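PDB 1IXK: methyltransferase from Pyrococcus horikoshii, which probably methylates cytosine at the 5-position in tRNA, using S-adenosyl-L-methionine as the methyl donor. Local coordinates for residues M108-A113 / V243-S248; V122-A127 / S134-L139. All coordinates share one frame; numbering follows the deposited sequence.

Contact 1: M108-A113 / V243-S248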
# COMPACT_ATOMS: atom_id res chain seq x y z
N MSE A 108 4.96 0.98 -2.86
CA MSE A 108 6.16 1.60 -2.30
C MSE A 108 5.81 2.75 -1.35
O MSE A 108 6.59 3.10 -0.46
CB MSE A 108 7.05 2.15 -3.43
CG MSE A 108 7.62 1.09 -4.36
SE MSE A 108 8.73 1.80 -5.63
CE MSE A 108 8.66 0.52 -6.88
N TYR A 109 4.63 3.32 -1.52
CA TYR A 109 4.21 4.46 -0.70
C TYR A 109 4.09 4.19 0.81
O TYR A 109 4.67 4.92 1.61
CB TYR A 109 2.87 5.01 -1.23
CG TYR A 109 2.58 6.46 -0.87
CD1 TYR A 109 3.29 7.11 0.13
CD2 TYR A 109 1.57 7.17 -1.53
CE1 TYR A 109 3.00 8.43 0.48
CE2 TYR A 109 1.27 8.49 -1.19
CZ TYR A 109 1.99 9.11 -0.18
OH TYR A 109 1.70 10.40 0.18
N PRO A 110 3.34 3.14 1.21
CA PRO A 110 3.18 2.84 2.64
C PRO A 110 4.45 2.77 3.48
O PRO A 110 4.56 3.44 4.51
CB PRO A 110 2.40 1.52 2.63
CG PRO A 110 1.54 1.67 1.42
CD PRO A 110 2.54 2.22 0.40
N PRO A 111 5.44 1.95 3.07
CA PRO A 111 6.67 1.87 3.87
C PRO A 111 7.37 3.22 4.00
O PRO A 111 7.85 3.58 5.08
CB PRO A 111 7.53 0.87 3.10
CG PRO A 111 6.56 0.09 2.29
CD PRO A 111 5.52 1.08 1.89
N VAL A 112 7.46 3.95 2.90
CA VAL A 112 8.13 5.24 2.89
C VAL A 112 7.37 6.23 3.78
O VAL A 112 7.98 6.98 4.55
CB VAL A 112 8.23 5.81 1.45
CG1 VAL A 112 8.87 7.19 1.47
CG2 VAL A 112 9.07 4.86 0.59
N ALA A 113 6.05 6.24 3.69
CA ALA A 113 5.24 7.13 4.51
C ALA A 113 5.42 6.81 6.00
O ALA A 113 5.49 7.71 6.83
CB ALA A 113 3.76 7.01 4.13
N VAL A 243 0.52 3.43 9.65
CA VAL A 243 0.14 3.83 8.31
C VAL A 243 -0.85 2.79 7.82
O VAL A 243 -0.58 1.58 7.86
CB VAL A 243 1.35 3.92 7.36
CG1 VAL A 243 0.87 3.99 5.91
CG2 VAL A 243 2.15 5.18 7.68
N TYR A 244 -2.01 3.27 7.40
CA TYR A 244 -3.11 2.46 6.92
C TYR A 244 -3.26 2.65 5.42
O TYR A 244 -3.33 3.78 4.94
CB TYR A 244 -4.38 2.90 7.63
CG TYR A 244 -5.66 2.23 7.18
CD1 TYR A 244 -6.34 2.65 6.04
CD2 TYR A 244 -6.20 1.18 7.92
CE1 TYR A 244 -7.54 2.06 5.66
CE2 TYR A 244 -7.40 0.58 7.55
CZ TYR A 244 -8.07 1.02 6.42
OH TYR A 244 -9.26 0.43 6.08
N SER A 245 -3.30 1.55 4.67
CA SER A 245 -3.45 1.66 3.23
C SER A 245 -4.25 0.51 2.65
O SER A 245 -4.28 -0.59 3.22
CB SER A 245 -2.07 1.72 2.56
OG SER A 245 -1.34 0.52 2.74
N THR A 246 -4.90 0.77 1.53
CA THR A 246 -5.68 -0.25 0.83
C THR A 246 -5.58 0.02 -0.67
O THR A 246 -5.12 1.08 -1.09
CB THR A 246 -7.19 -0.18 1.15
OG1 THR A 246 -7.77 0.87 0.38
CG2 THR A 246 -7.43 0.08 2.63
N CYS A 247 -6.04 -0.94 -1.46
CA CYS A 247 -6.07 -0.79 -2.91
C CYS A 247 -7.52 -0.83 -3.33
O CYS A 247 -7.89 -1.47 -4.31
CB CYS A 247 -5.29 -1.91 -3.58
SG CYS A 247 -3.51 -1.54 -3.72
N SER A 248 -8.35 -0.13 -2.56
CA SER A 248 -9.78 -0.07 -2.82
C SER A 248 -10.23 1.36 -3.06
O SER A 248 -9.65 2.30 -2.52
CB SER A 248 -10.54 -0.64 -1.62
OG SER A 248 -11.94 -0.42 -1.73
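Pro110, Val243 and Ser245 meet in the buried centre of the Rossmann-like methyltransferase fold, beside the predicted S-adenosyl-L-methionine site. Helix 108-113 lies on strand 243-246 and runs nearly antiparallel to it. The short axes come within 8.6 Å at an angle of 174°. The contact is packing alone, with no hydrogen bond across it.

Val243 points at the helix and straddles one turn of it with its two methyls. Val243 CG1 is anti to the backbone N (chi1 165°) and lies 4.0 Å from Pro110 O. On the other branch, Val243 CG2 lies 4.0 Å from Ala113 C, the carbonyl carbon, and 4.3 Å from Ala113 CB. One strand residue therefore packs against helix positions three apart. Two residues on, Ser245 turns toward the helix as well. Ser245 OG sits between the backbone N and the carbonyl carbon (chi1 64°) and touches the proline ring at Pro110 CG, 3.4 Å away. The helix kinks here, because Pro110 and Pro111 have no N-H to give to the preceding turn. Regular bonding is seen again at Ala113 N, 2.8 Å from Tyr109 O.

Past the strand end comes Cys247, the predicted nucleophile, which is disulfide-bonded to Cys197 in this crystal. Thr246 OG1 accepts from Ser248 N in an ST turn. Ser245 also touches Asp194 on strand 188-194, where Leu192 packs on both Pro110 and Val243. On strand 307-314, Phe307 meets Pro110, and Ile309 meets Ala113 and Val243.

Contact 2: V122-A127 / S134-L139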
# COMPACT_ATOMS: atom_id res chain seq x y z
N VAL A 122 9.11 -2.32 14.91
CA VAL A 122 8.07 -2.19 13.90
C VAL A 122 7.33 -3.48 13.59
O VAL A 122 7.86 -4.57 13.77
CB VAL A 122 8.72 -1.68 12.58
CG1 VAL A 122 7.67 -1.48 11.50
CG2 VAL A 122 9.47 -0.37 12.85
N ALA A 123 6.08 -3.34 13.15
CA ALA A 123 5.27 -4.50 12.77
C ALA A 123 4.61 -4.28 11.42
O ALA A 123 4.14 -3.19 11.11
CB ALA A 123 4.20 -4.77 13.83
N ASP A 124 4.61 -5.32 10.59
CA ASP A 124 3.94 -5.27 9.29
C ASP A 124 2.74 -6.19 9.52
O ASP A 124 2.91 -7.38 9.74
CB ASP A 124 4.82 -5.84 8.18
CG ASP A 124 4.20 -5.65 6.80
OD1 ASP A 124 2.96 -5.46 6.73
OD2 ASP A 124 4.94 -5.69 5.79
N MSE A 125 1.54 -5.63 9.52
CA MSE A 125 0.35 -6.43 9.77
C MSE A 125 -0.27 -7.04 8.51
O MSE A 125 -1.41 -7.51 8.55
CB MSE A 125 -0.69 -5.60 10.52
CG MSE A 125 -0.34 -5.36 11.99
SE MSE A 125 -1.62 -4.39 12.82
CE MSE A 125 -2.89 -5.70 13.10
N ALA A 126 0.48 -7.04 7.42
CA ALA A 126 -0.01 -7.59 6.16
C ALA A 126 -0.37 -9.06 6.28
O ALA A 126 0.20 -9.79 7.09
CB ALA A 126 1.04 -7.41 5.07
N ALA A 127 -1.33 -9.49 5.46
CA ALA A 127 -1.75 -10.89 5.45
C ALA A 127 -0.67 -11.68 4.71
O ALA A 127 -0.40 -12.84 5.02
CB ALA A 127 -3.09 -11.04 4.74
N SER A 134 10.35 -5.89 3.28
CA SER A 134 11.76 -5.69 2.97
C SER A 134 12.07 -4.21 2.74
O SER A 134 13.20 -3.76 2.95
CB SER A 134 12.16 -6.54 1.74
OG SER A 134 11.32 -6.30 0.63
N TYR A 135 11.07 -3.44 2.33
CA TYR A 135 11.30 -2.01 2.13
C TYR A 135 11.52 -1.40 3.52
O TYR A 135 12.44 -0.59 3.71
CB TYR A 135 10.09 -1.35 1.44
CG TYR A 135 10.42 -0.07 0.68
CD1 TYR A 135 9.59 0.39 -0.34
CD2 TYR A 135 11.58 0.67 0.97
CE1 TYR A 135 9.90 1.54 -1.07
CE2 TYR A 135 11.90 1.83 0.25
CZ TYR A 135 11.05 2.26 -0.77
OH TYR A 135 11.35 3.39 -1.51
N LEU A 136 10.69 -1.80 4.48
CA LEU A 136 10.84 -1.31 5.85
C LEU A 136 12.24 -1.63 6.35
O LEU A 136 12.89 -0.80 6.99
CB LEU A 136 9.82 -1.97 6.79
CG LEU A 136 8.33 -1.74 6.54
CD1 LEU A 136 7.52 -2.64 7.47
CD2 LEU A 136 7.97 -0.27 6.75
N ALA A 137 12.71 -2.84 6.04
CA ALA A 137 14.03 -3.27 6.46
C ALA A 137 15.17 -2.39 5.94
O ALA A 137 16.08 -2.06 6.69
CB ALA A 137 14.27 -4.73 6.05
N GLN A 138 15.13 -2.02 4.66
CA GLN A 138 16.22 -1.20 4.14
C GLN A 138 16.12 0.23 4.66
O GLN A 138 17.14 0.89 4.87
CB GLN A 138 16.26 -1.25 2.60
CG GLN A 138 15.11 -0.60 1.85
CD GLN A 138 15.25 -0.76 0.34
OE1 GLN A 138 15.13 -1.87 -0.19
NE2 GLN A 138 15.53 0.34 -0.36
N LEU A 139 14.91 0.70 4.92
CA LEU A 139 14.73 2.04 5.45
C LEU A 139 15.29 2.08 6.87
O LEU A 139 15.77 3.11 7.34
CB LEU A 139 13.24 2.43 5.43
CG LEU A 139 12.65 2.72 4.05
CD1 LEU A 139 11.12 2.80 4.14
CD2 LEU A 139 13.21 4.02 3.50
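The carboxylate of Asp124 has different neighbours on its two faces. Leu136 CD1 lies on the side of one face, displaced from the group, and touches the stem of the side chain, 4.2 Å from Asp124 CB. Ala126 N approaches from the side of the opposite face. At the ends of the group, OD2 is hydrogen-bonded to Thr133 OG1, while OD1 lies close to Asp194 OD2.

This is the first half of the beta-alpha-beta unit made by strand 121-124, helix 131-139 and strand 145-149. The connecting loop and the start of the helix carry part of the predicted S-adenosyl-L-methionine site, including Ala126 and Ala127, as expected for a class I methyltransferase.

Strand and helix meet through one leucine branch. Leu136 CG stands beside its backbone N (chi1 -63°), and CD1 reaches toward the strand. There it touches two residues that project from the same side of the strand. Leu136 CD1 also meets Val122 CG1, at 4.2 Å. The Val122 and Leu136 side chains cross at a slant. No hydrogen bond joins the two segments directly. Pro111 of helix 105-114 and Pro116 pack on Leu136 as well.

Polar bonds hold the carboxylate at both oxygens. Thr133 ties OD2 to the start of the helix. An Asx turn holds the loop: Ala126 N donates to Asp124 OD1 over 3.0 Å, coming from 38° above the carboxylate plane.

How the contacts relate
The centres of the two contacts lie about 11 Å apart in the methyltransferase domain. Contact 1 joins the earliest and latest segments in the chain, and both segments of contact 2 fall between them. Strand 121-124 is the next element after helix 105-114. That strand and strand 240-246 belong to the same sheet, with strand 188-194 between them and parallel to both. The helices of the two contacts also touch: Val112 CG2 is 3.4 Å from Tyr135 OH, and Pro111 CB is 3.8 Å from Tyr135 CB. The predicted cofactor loop follows strand 121-124 and the predicted nucleophile follows strand 240-246, both at C-terminal strand ends of one sheet.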